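Exodeoxyribonuclease III (PDB 2VOA) probably cleaves DNA at abasic sites as an AP endonuclease of the exonuclease III family, using magnesium or manganese ions. Local coordinates at residues A5-N10 against L16-P21; N148-P151 against D155-S158; D186-I191 against E195-F200; G207-G212 against A235-R240. The protein carries 1 engineered substitution. One frame throughout, in Å; residues are numbered along the deposited sequence.

Interaction 1 of 4, residues A5-N10 against L16-P21; sequences ATFNVN and LHIVIP. With nucleotides of chain C.
The ring of Phe7 meets helix 16-26 with its CE2 corner. Ile18 CG2 comes to the ring edge, near the ring plane, 4.0 Å from Phe7 CE2. Val19 CG2 meets Phe7 CE2 obliquely at 3.9 Å. The ring reaches this far because CG of Phe7 lies anti to the backbone N (chi1 -171°), swinging it out of the strand, and the Phe7 and Ile18 side chains cross at nearly a right angle. Val9 takes part from two directions: its CG1 meets CG2 of Val19 at 3.8 Å and also sits over one face of the Phe7 ring, toward the rim. Branched aliphatic residues suit these places, since each offers a methyl to an aromatic or aliphatic neighbour. The polar groups are kept apart from this core. Asn8 OD1 accepts from Asn10 N at 3.1 Å in an Asx turn that bends the chain as the strand ends. Beyond it, Asn10 ND2 donates to O4' of DG3 of chain C at 3.2 Å. Asn8 is a predicted metal ligand and also binds Glu35 and Asp146 through ND2. Apolar packing of strand 2-8 against helix 16-26, with polar side chains at the strand's C-terminal end, is that of the first beta-alpha-beta unit of the DNase I-like fold.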
loop_
_atom_site.group_PDB
_atom_site.type_symbol
_atom_site.label_atom_id
_atom_site.label_comp_id
_atom_site.label_asym_id
_atom_site.label_seq_id
_atom_site.Cartn_x
_atom_site.Cartn_y
_atom_site.Cartn_z
ATOM N N ALA A 5 -24.174 10.319 -8.100
ATOM C CA ALA A 5 -23.670 9.076 -7.524
ATOM C C ALA A 5 -23.256 9.274 -6.074
ATOM O O ALA A 5 -23.019 10.411 -5.623
ATOM C CB ALA A 5 -22.509 8.556 -8.352
ATOM N N THR A 6 -23.178 8.165 -5.348
ATOM C CA THR A 6 -22.672 8.155 -3.974
ATOM C C THR A 6 -21.669 7.017 -3.791
ATOM O O THR A 6 -21.863 5.916 -4.323
ATOM C CB THR A 6 -23.834 8.118 -2.908
ATOM O OG1 THR A 6 -23.291 8.170 -1.583
ATOM C CG2 THR A 6 -24.730 6.890 -3.025
ATOM N N PHE A 7 -20.617 7.257 -3.010
ATOM C CA PHE A 7 -19.505 6.274 -2.909
ATOM C C PHE A 7 -18.759 6.436 -1.595
ATOM O O PHE A 7 -18.130 7.474 -1.388
ATOM C CB PHE A 7 -18.557 6.497 -4.109
ATOM C CG PHE A 7 -17.469 5.449 -4.302
ATOM C CD1 PHE A 7 -17.526 4.181 -3.722
ATOM C CD2 PHE A 7 -16.380 5.752 -5.122
ATOM C CE1 PHE A 7 -16.501 3.237 -3.949
ATOM C CE2 PHE A 7 -15.356 4.827 -5.354
ATOM C CZ PHE A 7 -15.413 3.563 -4.767
ATOM N N ASN A 8 -18.822 5.404 -0.741
ATOM C CA ASN A 8 -17.969 5.328 0.444
ATOM C C ASN A 8 -16.601 4.841 -0.032
ATOM O O ASN A 8 -16.469 3.729 -0.534
ATOM C CB ASN A 8 -18.601 4.396 1.488
ATOM C CG ASN A 8 -17.744 4.261 2.713
ATOM O OD1 ASN A 8 -16.507 4.179 2.618
ATOM N ND2 ASN A 8 -18.392 4.234 3.882
ATOM N N VAL A 9 -15.602 5.716 0.076
ATOM C CA VAL A 9 -14.293 5.475 -0.553
ATOM C C VAL A 9 -13.261 4.772 0.344
ATOM O O VAL A 9 -12.186 4.369 -0.127
ATOM C CB VAL A 9 -13.686 6.809 -1.118
ATOM C CG1 VAL A 9 -14.603 7.419 -2.164
ATOM C CG2 VAL A 9 -13.404 7.803 0.019
ATOM N N ASN A 10 -13.581 4.624 1.627
ATOM C CA ASN A 10 -12.635 4.076 2.623
ATOM C C ASN A 10 -11.225 4.690 2.525
ATOM O O ASN A 10 -10.247 4.003 2.242
ATOM C CB ASN A 10 -12.611 2.524 2.639
ATOM C CG ASN A 10 -11.643 1.969 3.668
ATOM O OD1 ASN A 10 -11.480 2.548 4.741
ATOM N ND2 ASN A 10 -10.963 0.873 3.331
ATOM N N LEU A 16 -7.724 7.264 -4.689
ATOM C CA LEU A 16 -7.686 8.104 -5.900
ATOM C C LEU A 16 -7.497 7.273 -7.167
ATOM O O LEU A 16 -8.009 7.629 -8.239
ATOM C CB LEU A 16 -6.597 9.182 -5.796
ATOM C CG LEU A 16 -6.824 10.285 -4.750
ATOM C CD1 LEU A 16 -5.578 11.145 -4.608
ATOM C CD2 LEU A 16 -8.057 11.159 -5.080
ATOM N N HIS A 17 -6.783 6.157 -7.046
ATOM C CA HIS A 17 -6.548 5.287 -8.195
ATOM C C HIS A 17 -7.853 4.654 -8.697
ATOM O O HIS A 17 -7.879 4.120 -9.814
ATOM C CB HIS A 17 -5.534 4.194 -7.852
ATOM C CG HIS A 17 -6.054 3.188 -6.873
ATOM N ND1 HIS A 17 -6.154 3.445 -5.521
ATOM C CD2 HIS A 17 -6.534 1.936 -7.056
ATOM C CE1 HIS A 17 -6.655 2.384 -4.911
ATOM N NE2 HIS A 17 -6.889 1.452 -5.821
ATOM N N ILE A 18 -8.901 4.689 -7.863
ATOM C CA ILE A 18 -10.237 4.235 -8.238
ATOM C C ILE A 18 -11.089 5.438 -8.636
ATOM O O ILE A 18 -11.665 5.458 -9.711
ATOM C CB ILE A 18 -10.993 3.497 -7.062
ATOM C CG1 ILE A 18 -10.238 2.240 -6.608
ATOM C CG2 ILE A 18 -12.415 3.142 -7.476
ATOM C CD1 ILE A 18 -10.068 1.186 -7.692
ATOM N N VAL A 19 -11.163 6.431 -7.750
ATOM C CA VAL A 19 -12.170 7.507 -7.873
ATOM C C VAL A 19 -11.910 8.343 -9.129
ATOM O O VAL A 19 -12.823 8.630 -9.903
ATOM C CB VAL A 19 -12.171 8.411 -6.623
ATOM C CG1 VAL A 19 -13.040 9.669 -6.839
ATOM C CG2 VAL A 19 -12.631 7.617 -5.401
ATOM N N ILE A 20 -10.660 8.737 -9.327
ATOM C CA ILE A 20 -10.336 9.620 -10.453
ATOM C C ILE A 20 -10.640 8.959 -11.826
ATOM O O ILE A 20 -11.388 9.533 -12.625
ATOM C CB ILE A 20 -8.906 10.227 -10.322
ATOM C CG1 ILE A 20 -8.777 11.038 -9.010
ATOM C CG2 ILE A 20 -8.524 11.087 -11.566
ATOM C CD1 ILE A 20 -9.843 12.159 -8.824
ATOM N N PRO A 21 -10.108 7.745 -12.090
ATOM C CA PRO A 21 -10.513 7.056 -13.342
ATOM C C PRO A 21 -12.035 6.798 -13.434
ATOM O O PRO A 21 -12.624 6.847 -14.538
ATOM C CB PRO A 21 -9.757 5.726 -13.261
ATOM C CG PRO A 21 -8.546 6.039 -12.414
ATOM C CD PRO A 21 -9.076 6.975 -11.361
ATOM P P DG C 3 -6.573 -0.665 1.755
ATOM O OP1 DG C 3 -7.284 -0.983 0.496
ATOM O OP2 DG C 3 -5.090 -0.827 1.853
ATOM O "O5'" DG C 3 -6.888 0.831 2.193
ATOM C "C5'" DG C 3 -6.240 1.495 3.260
ATOM C "C4'" DG C 3 -7.322 2.152 4.085
ATOM O "O4'" DG C 3 -8.107 1.140 4.767
ATOM C "C3'" DG C 3 -6.809 3.073 5.174
ATOM O "O3'" DG C 3 -6.591 4.354 4.648
ATOM C "C2'" DG C 3 -7.993 3.052 6.141
ATOM C "C1'" DG C 3 -8.297 1.568 6.113
ATOM N N9 DG C 3 -7.511 0.723 7.031
ATOM C C8 DG C 3 -6.565 -0.220 6.693
ATOM N N7 DG C 3 -6.029 -0.831 7.713
ATOM C C5 DG C 3 -6.652 -0.263 8.817
ATOM C C6 DG C 3 -6.476 -0.532 10.206
ATOM O O6 DG C 3 -5.715 -1.361 10.728
ATOM N N1 DG C 3 -7.299 0.271 11.002
ATOM C C2 DG C 3 -8.187 1.204 10.504
ATOM N N2 DG C 3 -8.899 1.891 11.407
ATOM N N3 DG C 3 -8.356 1.467 9.198
ATOM C C4 DG C 3 -7.568 0.693 8.413
#

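Interaction 2 of 4, residues N148-P151 against D155-S158; sequences NVAP and DVHS
Ala150 and Val156 press together unusually closely, with CB of Ala150 only 3.3 Å from CG1 of Val156, tighter than ordinary van der Waals contact. Val156 places CG1 anti to its carbonyl carbon (chi1 -57°), and that branch does the touching; alanine, with only a methyl, can sit this close to it. The same Ala150 CB lies 3.6 Å from CB of Asp155. Asp155 has CG also anti to the carbonyl carbon (chi1 -63°); its side chain and that of Pro151 cross at about a right angle, with OD1 of Asp155 3.2 Å from Pro151 CD. A proline nitrogen has no hydrogen to offer, and OD1 instead accepts from the backbone N of Glu152, while OD2 forms salt bridges with Arg189 and Arg216. Replacing this aspartate by an alanine is likely to leave both arginines without their shared carboxylate and the Glu152 N-H without its acceptor, costing the loop an anchor. Further along, His157 ND1 and Ser158 OG share a hydrogen bond at the ring edge. Asn148, at the start of the segment, is a predicted metal ligand and transition-state stabiliser. The contact is largely van der Waals, with no hydrogen bond between the two segments, yet two arginines on OD2 would be expected to keep this buried carboxylate negative.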
loop_
_atom_site.group_PDB
_atom_site.type_symbol
_atom_site.label_atom_id
_atom_site.label_comp_id
_atom_site.label_asym_id
_atom_site.label_seq_id
_atom_site.Cartn_x
_atom_site.Cartn_y
_atom_site.Cartn_z
ATOM N N ASN A 148 -25.716 3.446 6.721
ATOM C CA ASN A 148 -25.540 2.356 7.690
ATOM C C ASN A 148 -26.885 1.824 8.166
ATOM O O ASN A 148 -27.066 1.427 9.310
ATOM C CB ASN A 148 -24.635 2.781 8.854
ATOM C CG ASN A 148 -23.172 2.815 8.441
ATOM O OD1 ASN A 148 -22.640 1.822 7.939
ATOM N ND2 ASN A 148 -22.526 3.955 8.637
ATOM N N VAL A 149 -27.830 1.782 7.235
ATOM C CA VAL A 149 -29.129 1.170 7.505
ATOM C C VAL A 149 -29.570 0.463 6.243
ATOM O O VAL A 149 -29.615 1.071 5.168
ATOM C CB VAL A 149 -30.218 2.218 7.895
ATOM C CG1 VAL A 149 -31.607 1.550 8.063
ATOM C CG2 VAL A 149 -29.836 2.960 9.182
ATOM N N ALA A 150 -29.908 -0.804 6.409
ATOM C CA ALA A 150 -30.504 -1.611 5.351
ATOM C C ALA A 150 -31.999 -1.687 5.723
ATOM O O ALA A 150 -32.386 -2.428 6.658
ATOM C CB ALA A 150 -29.873 -2.993 5.349
ATOM N N PRO A 151 -32.839 -0.872 5.051
ATOM C CA PRO A 151 -34.208 -0.690 5.573
ATOM C C PRO A 151 -35.162 -1.878 5.390
ATOM O O PRO A 151 -36.082 -2.045 6.207
ATOM C CB PRO A 151 -34.731 0.519 4.781
ATOM C CG PRO A 151 -34.002 0.450 3.474
ATOM C CD PRO A 151 -32.600 -0.057 3.836
ATOM N N ASP A 155 -32.381 -5.811 1.470
ATOM C CA ASP A 155 -31.131 -5.041 1.559
ATOM C C ASP A 155 -29.993 -5.742 2.303
ATOM O O ASP A 155 -28.893 -5.199 2.408
ATOM C CB ASP A 155 -31.392 -3.671 2.207
ATOM C CG ASP A 155 -32.328 -2.816 1.386
ATOM O OD1 ASP A 155 -33.428 -2.505 1.882
ATOM O OD2 ASP A 155 -31.977 -2.486 0.222
ATOM N N VAL A 156 -30.253 -6.945 2.802
ATOM C CA VAL A 156 -29.225 -7.730 3.504
ATOM C C VAL A 156 -29.244 -9.181 2.995
ATOM O O VAL A 156 -30.293 -9.702 2.565
ATOM C CB VAL A 156 -29.388 -7.705 5.084
ATOM C CG1 VAL A 156 -29.361 -6.282 5.634
ATOM C CG2 VAL A 156 -30.637 -8.448 5.552
ATOM N N HIS A 157 -28.093 -9.838 3.042
ATOM C CA HIS A 157 -28.019 -11.216 2.537
ATOM C C HIS A 157 -28.776 -12.256 3.389
ATOM O O HIS A 157 -29.243 -13.278 2.859
ATOM C CB HIS A 157 -26.556 -11.642 2.324
ATOM C CG HIS A 157 -25.710 -11.554 3.557
ATOM N ND1 HIS A 157 -25.807 -12.456 4.594
ATOM C CD2 HIS A 157 -24.741 -10.680 3.910
ATOM C CE1 HIS A 157 -24.945 -12.129 5.542
ATOM N NE2 HIS A 157 -24.280 -11.059 5.147
ATOM N N SER A 158 -28.886 -12.009 4.696
ATOM C CA SER A 158 -29.449 -12.990 5.649
ATOM C C SER A 158 -30.334 -12.319 6.703
ATOM O O SER A 158 -29.963 -12.242 7.885
ATOM C CB SER A 158 -28.332 -13.778 6.351
ATOM O OG SER A 158 -27.512 -14.458 5.418
#

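Interaction 3 of 4, residues D186-I191 against E195-F200; sequences DVLRKI and ERIYTF
Arg189 reaches from its short helix to grip backbone rather than a carboxylate in segment 195-200. Its NH1 donates to the carbonyl O of Glu195 at 2.8 Å with an N-H...O angle of 155°, and the donor lies in the carbonyl plane on a lone pair. The Glu195 carboxylate is not engaged by the arginine, for Glu195 OE1 lies 6.2 Å from Arg189 NH1 and bonds His192 instead. A water extends the grip: it accepts from Arg189 NH2 at 2.9 Å, in the guanidinium plane, and also from the backbone N of Ile197. Reaching across takes a bend at chi2 (-56°) followed by an extended end. CD2 of Leu188 lies over the centre of one guanidinium face, while its other methyl, CD1, meets CD1 of Ile197 at 4.0 Å, the two side chains sliding past each other in opposite directions. Leucine and isoleucine suit this place, where Leu188 also touches Leu251 and Cys233. NH1 binds His192 O as well, and NH2 also carries the salt bridge to Asp155. A methionine in place of Arg189 would probably leave the Glu195 carbonyl and the water without this donor, and the carboxylate of Asp155 short of one charge partner. One delocalised cation thus ties two carbonyls, a water and a carboxylate together, and its bonds to the loop after the helix fall on main-chain atoms.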
loop_
_atom_site.group_PDB
_atom_site.type_symbol
_atom_site.label_atom_id
_atom_site.label_comp_id
_atom_site.label_asym_id
_atom_site.label_seq_id
_atom_site.Cartn_x
_atom_site.Cartn_y
_atom_site.Cartn_z
ATOM N N ASP A 186 -36.548 6.196 -2.430
ATOM C CA ASP A 186 -35.302 5.399 -2.494
ATOM C C ASP A 186 -35.264 4.928 -3.945
ATOM O O ASP A 186 -35.893 3.920 -4.299
ATOM C CB ASP A 186 -35.446 4.196 -1.558
ATOM C CG ASP A 186 -34.158 3.397 -1.343
ATOM O OD1 ASP A 186 -33.143 3.548 -2.052
ATOM O OD2 ASP A 186 -34.168 2.570 -0.401
ATOM N N VAL A 187 -34.585 5.689 -4.797
ATOM C CA VAL A 187 -34.742 5.476 -6.249
ATOM C C VAL A 187 -34.214 4.116 -6.724
ATOM O O VAL A 187 -34.686 3.590 -7.739
ATOM C CB VAL A 187 -34.184 6.682 -7.095
ATOM C CG1 VAL A 187 -35.010 7.921 -6.829
ATOM C CG2 VAL A 187 -32.670 6.910 -6.825
ATOM N N LEU A 188 -33.247 3.547 -5.999
ATOM C CA LEU A 188 -32.778 2.176 -6.313
ATOM C C LEU A 188 -33.978 1.239 -6.405
ATOM O O LEU A 188 -34.037 0.393 -7.305
ATOM C CB LEU A 188 -31.787 1.667 -5.254
ATOM C CG LEU A 188 -31.281 0.238 -5.538
ATOM C CD1 LEU A 188 -30.596 0.147 -6.912
ATOM C CD2 LEU A 188 -30.350 -0.185 -4.387
ATOM N N ARG A 189 -34.952 1.413 -5.504
ATOM C CA ARG A 189 -36.157 0.556 -5.500
ATOM C C ARG A 189 -37.293 0.999 -6.433
ATOM O O ARG A 189 -38.200 0.209 -6.740
ATOM C CB ARG A 189 -36.648 0.310 -4.061
ATOM C CG ARG A 189 -35.551 -0.224 -3.136
ATOM C CD ARG A 189 -34.938 -1.499 -3.723
ATOM N NE ARG A 189 -33.972 -2.111 -2.826
ATOM C CZ ARG A 189 -33.195 -3.120 -3.166
ATOM N NH1 ARG A 189 -33.299 -3.649 -4.391
ATOM N NH2 ARG A 189 -32.351 -3.619 -2.275
ATOM N N LYS A 190 -37.227 2.233 -6.939
ATOM C CA LYS A 190 -38.077 2.582 -8.088
ATOM C C LYS A 190 -37.705 1.747 -9.322
ATOM O O LYS A 190 -38.583 1.236 -10.043
ATOM C CB LYS A 190 -37.927 4.079 -8.404
ATOM C CG LYS A 190 -38.853 4.576 -9.525
ATOM C CD LYS A 190 -38.604 6.039 -9.931
ATOM C CE LYS A 190 -39.698 6.459 -10.916
ATOM N NZ LYS A 190 -39.171 7.394 -11.936
ATOM N N ILE A 191 -36.398 1.598 -9.544
ATOM C CA ILE A 191 -35.885 0.986 -10.770
ATOM C C ILE A 191 -35.716 -0.531 -10.618
ATOM O O ILE A 191 -35.952 -1.283 -11.571
ATOM C CB ILE A 191 -34.525 1.640 -11.191
ATOM C CG1 ILE A 191 -34.685 3.152 -11.385
ATOM C CG2 ILE A 191 -33.979 1.013 -12.494
ATOM C CD1 ILE A 191 -35.790 3.580 -12.407
ATOM N N GLU A 195 -34.895 -6.766 -5.545
ATOM C CA GLU A 195 -33.793 -7.380 -6.278
ATOM C C GLU A 195 -32.527 -7.273 -5.433
ATOM O O GLU A 195 -32.257 -6.239 -4.829
ATOM C CB GLU A 195 -33.614 -6.678 -7.624
ATOM C CG GLU A 195 -32.614 -7.316 -8.576
ATOM C CD GLU A 195 -32.531 -6.569 -9.920
ATOM O OE1 GLU A 195 -33.422 -5.745 -10.231
ATOM O OE2 GLU A 195 -31.552 -6.819 -10.643
ATOM N N ARG A 196 -31.784 -8.375 -5.362
ATOM C CA ARG A 196 -30.560 -8.413 -4.569
ATOM C C ARG A 196 -29.491 -7.592 -5.263
ATOM O O ARG A 196 -28.975 -8.004 -6.321
ATOM C CB ARG A 196 -30.082 -9.850 -4.403
ATOM C CG ARG A 196 -30.986 -10.696 -3.501
ATOM C CD ARG A 196 -30.531 -12.134 -3.530
ATOM N NE ARG A 196 -30.653 -12.653 -4.881
ATOM C CZ ARG A 196 -30.124 -13.792 -5.311
ATOM N NH1 ARG A 196 -29.401 -14.547 -4.501
ATOM N NH2 ARG A 196 -30.311 -14.162 -6.568
ATOM N N ILE A 197 -29.222 -6.420 -4.688
ATOM C CA ILE A 197 -28.217 -5.469 -5.163
ATOM C C ILE A 197 -27.515 -4.952 -3.921
ATOM O O ILE A 197 -28.169 -4.411 -3.032
ATOM C CB ILE A 197 -28.843 -4.292 -5.904
ATOM C CG1 ILE A 197 -29.584 -4.778 -7.157
ATOM C CG2 ILE A 197 -27.739 -3.235 -6.276
ATOM C CD1 ILE A 197 -30.310 -3.703 -7.918
ATOM N N TYR A 198 -26.188 -5.122 -3.863
ATOM C CA TYR A 198 -25.442 -4.770 -2.650
ATOM C C TYR A 198 -24.419 -3.692 -2.978
ATOM O O TYR A 198 -23.848 -3.685 -4.069
ATOM C CB TYR A 198 -24.768 -5.988 -2.017
ATOM C CG TYR A 198 -25.753 -7.070 -1.672
ATOM C CD1 TYR A 198 -25.566 -8.358 -2.153
ATOM C CD2 TYR A 198 -26.893 -6.796 -0.899
ATOM C CE1 TYR A 198 -26.456 -9.388 -1.853
ATOM C CE2 TYR A 198 -27.797 -7.827 -0.585
ATOM C CZ TYR A 198 -27.587 -9.102 -1.094
ATOM O OH TYR A 198 -28.475 -10.121 -0.796
ATOM N N THR A 199 -24.258 -2.755 -2.052
ATOM C CA THR A 199 -23.322 -1.648 -2.204
ATOM C C THR A 199 -22.108 -1.814 -1.266
ATOM O O THR A 199 -21.257 -0.934 -1.189
ATOM C CB THR A 199 -24.010 -0.279 -1.949
ATOM O OG1 THR A 199 -24.687 -0.291 -0.679
ATOM C CG2 THR A 199 -24.998 0.051 -3.084
ATOM N N PHE A 200 -22.092 -2.921 -0.518
ATOM C CA PHE A 200 -21.045 -3.197 0.465
ATOM C C PHE A 200 -20.787 -4.691 0.591
ATOM O O PHE A 200 -21.718 -5.481 0.730
ATOM C CB PHE A 200 -21.430 -2.630 1.829
ATOM C CG PHE A 200 -20.528 -3.083 2.944
ATOM C CD1 PHE A 200 -19.232 -2.590 3.043
ATOM C CD2 PHE A 200 -20.976 -4.004 3.882
ATOM C CE1 PHE A 200 -18.374 -3.012 4.093
ATOM C CE2 PHE A 200 -20.136 -4.425 4.936
ATOM C CZ PHE A 200 -18.817 -3.918 5.024
HETATM O O HOH W 1 -30.422 -5.714 -2.121
#

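Interaction 4 of 4, residues G207-G212 against A235-R240; sequences GAIERG and ADIKPR
Over one face of the Arg240 guanidinium lies CD1 of Ile209, 4.1 Å from Arg240 NH1; the same methyl is nearer still to the aliphatic stem, 3.8 Å from Arg240 CG. At the polar end, NE donates to Asp247 O and NH2 to Tyr201 O. Arginine suits the place, since its stem and flat face accept a hydrocarbon while these two donors act on the backbone of Asp247, a predicted metal ligand, and of Tyr201. The other flat group, the Asp236 carboxylate, is met from above its plane (45° out of it) by Lys238 N, which donates to Asp236 OD2 at 3.1 Å and caps the turn leading into the short helix; its OD1 accepts from Trp22 NE1. In Ile209, chi1 (-61°) sets CG1 anti to the carbonyl carbon and chi2 (169°) straightens the branch, bringing CD1 to Arg240 CG, and the shorter branch, CG2 of Ile209, approaches CD1 of Ile237 at 4.3 Å. The backbone around Ile209 is held by a type I turn, in which Gly212 N donates to Ile209 O at 3.1 Å; Gly207 and Gly212 take positive phi, which glycine accepts readily. The contact joins the long loop before strand 218-222 to the turn between strand 230-235 and helix 238-241, and Pro239 on that helix in turn packs against Ile18 and Trp22 of helix 16-26.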
loop_
_atom_site.group_PDB
_atom_site.type_symbol
_atom_site.label_atom_id
_atom_site.label_comp_id
_atom_site.label_asym_id
_atom_site.label_seq_id
_atom_site.Cartn_x
_atom_site.Cartn_y
_atom_site.Cartn_z
ATOM N N GLY A 207 -14.525 -14.647 -0.231
ATOM C CA GLY A 207 -15.397 -14.807 -1.400
ATOM C C GLY A 207 -16.747 -14.102 -1.296
ATOM O O GLY A 207 -17.706 -14.507 -1.936
ATOM N N ALA A 208 -16.823 -13.043 -0.491
ATOM C CA ALA A 208 -18.100 -12.326 -0.284
ATOM C C ALA A 208 -18.910 -12.053 -1.557
ATOM O O ALA A 208 -20.123 -12.270 -1.572
ATOM C CB ALA A 208 -17.865 -11.024 0.460
ATOM N N ILE A 209 -18.254 -11.534 -2.599
ATOM C CA ILE A 209 -18.945 -11.120 -3.821
ATOM C C ILE A 209 -19.556 -12.350 -4.501
ATOM O O ILE A 209 -20.764 -12.401 -4.781
ATOM C CB ILE A 209 -18.002 -10.347 -4.792
ATOM C CG1 ILE A 209 -17.465 -9.056 -4.142
ATOM C CG2 ILE A 209 -18.702 -10.052 -6.129
ATOM C CD1 ILE A 209 -16.323 -8.375 -4.911
ATOM N N GLU A 210 -18.713 -13.351 -4.745
ATOM C CA GLU A 210 -19.160 -14.571 -5.391
ATOM C C GLU A 210 -20.300 -15.290 -4.684
ATOM O O GLU A 210 -21.173 -15.842 -5.353
ATOM C CB GLU A 210 -17.972 -15.499 -5.646
ATOM C CG GLU A 210 -17.141 -15.027 -6.819
ATOM C CD GLU A 210 -17.828 -15.295 -8.153
ATOM O OE1 GLU A 210 -17.771 -14.422 -9.046
ATOM O OE2 GLU A 210 -18.439 -16.378 -8.296
ATOM N N ARG A 211 -20.316 -15.300 -3.354
ATOM C CA ARG A 211 -21.425 -15.965 -2.656
ATOM C C ARG A 211 -22.566 -15.055 -2.211
ATOM O O ARG A 211 -23.454 -15.485 -1.461
ATOM C CB ARG A 211 -20.944 -16.847 -1.516
ATOM C CG ARG A 211 -19.932 -16.244 -0.611
ATOM C CD ARG A 211 -18.922 -17.327 -0.262
ATOM N NE ARG A 211 -18.207 -17.005 0.967
ATOM C CZ ARG A 211 -18.584 -17.379 2.190
ATOM N NH1 ARG A 211 -19.684 -18.105 2.374
ATOM N NH2 ARG A 211 -17.855 -17.014 3.241
ATOM N N GLY A 212 -22.524 -13.816 -2.685
ATOM C CA GLY A 212 -23.602 -12.840 -2.489
ATOM C C GLY A 212 -23.775 -12.412 -1.041
ATOM O O GLY A 212 -24.900 -12.159 -0.593
ATOM N N ALA A 235 -25.874 -0.175 -8.917
ATOM C CA ALA A 235 -24.604 -0.244 -8.205
ATOM C C ALA A 235 -23.545 -0.713 -9.180
ATOM O O ALA A 235 -23.761 -1.669 -9.925
ATOM C CB ALA A 235 -24.693 -1.188 -6.978
ATOM N N ASP A 236 -22.405 -0.042 -9.185
ATOM C CA ASP A 236 -21.311 -0.400 -10.104
ATOM C C ASP A 236 -20.298 -1.348 -9.458
ATOM O O ASP A 236 -19.502 -0.936 -8.619
ATOM C CB ASP A 236 -20.632 0.880 -10.610
ATOM C CG ASP A 236 -19.605 0.624 -11.712
ATOM O OD1 ASP A 236 -19.036 1.635 -12.199
ATOM O OD2 ASP A 236 -19.373 -0.556 -12.098
ATOM N N ILE A 237 -20.346 -2.626 -9.848
ATOM C CA ILE A 237 -19.461 -3.652 -9.280
ATOM C C ILE A 237 -17.990 -3.527 -9.743
ATOM O O ILE A 237 -17.064 -4.030 -9.081
ATOM C CB ILE A 237 -20.018 -5.096 -9.556
ATOM C CG1 ILE A 237 -19.312 -6.172 -8.699
ATOM C CG2 ILE A 237 -19.930 -5.443 -11.031
ATOM C CD1 ILE A 237 -19.488 -6.010 -7.218
ATOM N N LYS A 238 -17.766 -2.874 -10.885
ATOM C CA LYS A 238 -16.416 -2.840 -11.477
ATOM C C LYS A 238 -15.303 -2.309 -10.535
ATOM O O LYS A 238 -14.275 -2.989 -10.368
ATOM C CB LYS A 238 -16.414 -2.117 -12.833
ATOM C CG LYS A 238 -17.180 -2.861 -13.907
ATOM C CD LYS A 238 -17.095 -2.142 -15.244
ATOM C CE LYS A 238 -18.071 -2.758 -16.245
ATOM N NZ LYS A 238 -18.726 -1.692 -17.076
ATOM N N PRO A 239 -15.502 -1.123 -9.920
ATOM C CA PRO A 239 -14.487 -0.641 -8.960
ATOM C C PRO A 239 -14.273 -1.572 -7.751
ATOM O O PRO A 239 -13.176 -1.578 -7.176
ATOM C CB PRO A 239 -15.010 0.729 -8.501
ATOM C CG PRO A 239 -16.368 0.919 -9.104
ATOM C CD PRO A 239 -16.637 -0.189 -10.084
ATOM N N ARG A 240 -15.299 -2.354 -7.391
ATOM C CA ARG A 240 -15.194 -3.321 -6.279
ATOM C C ARG A 240 -14.314 -4.551 -6.599
ATOM O O ARG A 240 -13.812 -5.235 -5.703
ATOM C CB ARG A 240 -16.594 -3.744 -5.805
ATOM C CG ARG A 240 -16.603 -4.622 -4.533
ATOM C CD ARG A 240 -16.054 -3.861 -3.326
ATOM N NE ARG A 240 -16.008 -4.620 -2.058
ATOM C CZ ARG A 240 -15.039 -5.482 -1.733
ATOM N NH1 ARG A 240 -14.077 -5.777 -2.603
ATOM N NH2 ARG A 240 -15.055 -6.106 -0.564
#

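From the N terminus, the four contacts follow one another in series, and none nests in or crosses another. Interaction 1 closes the five-residue connection between strand 2-8 and helix 16-26. Interactions 2 and 3 each close a three-residue loop, the former in the segment after strand 141-144, the latter just past helix 187-191. Interaction 4 closes over 22 residues and spans strand 218-222, helix 224-227 and most of strand 230-235. Interactions 2, 3 and 4 all touch one another, and interaction 1 touches interaction 4. Together they tie the unit of strand 2-8 and helix 16-26 to the loop after strand 141-144, helix 187-191 and the loop before strand 218-222.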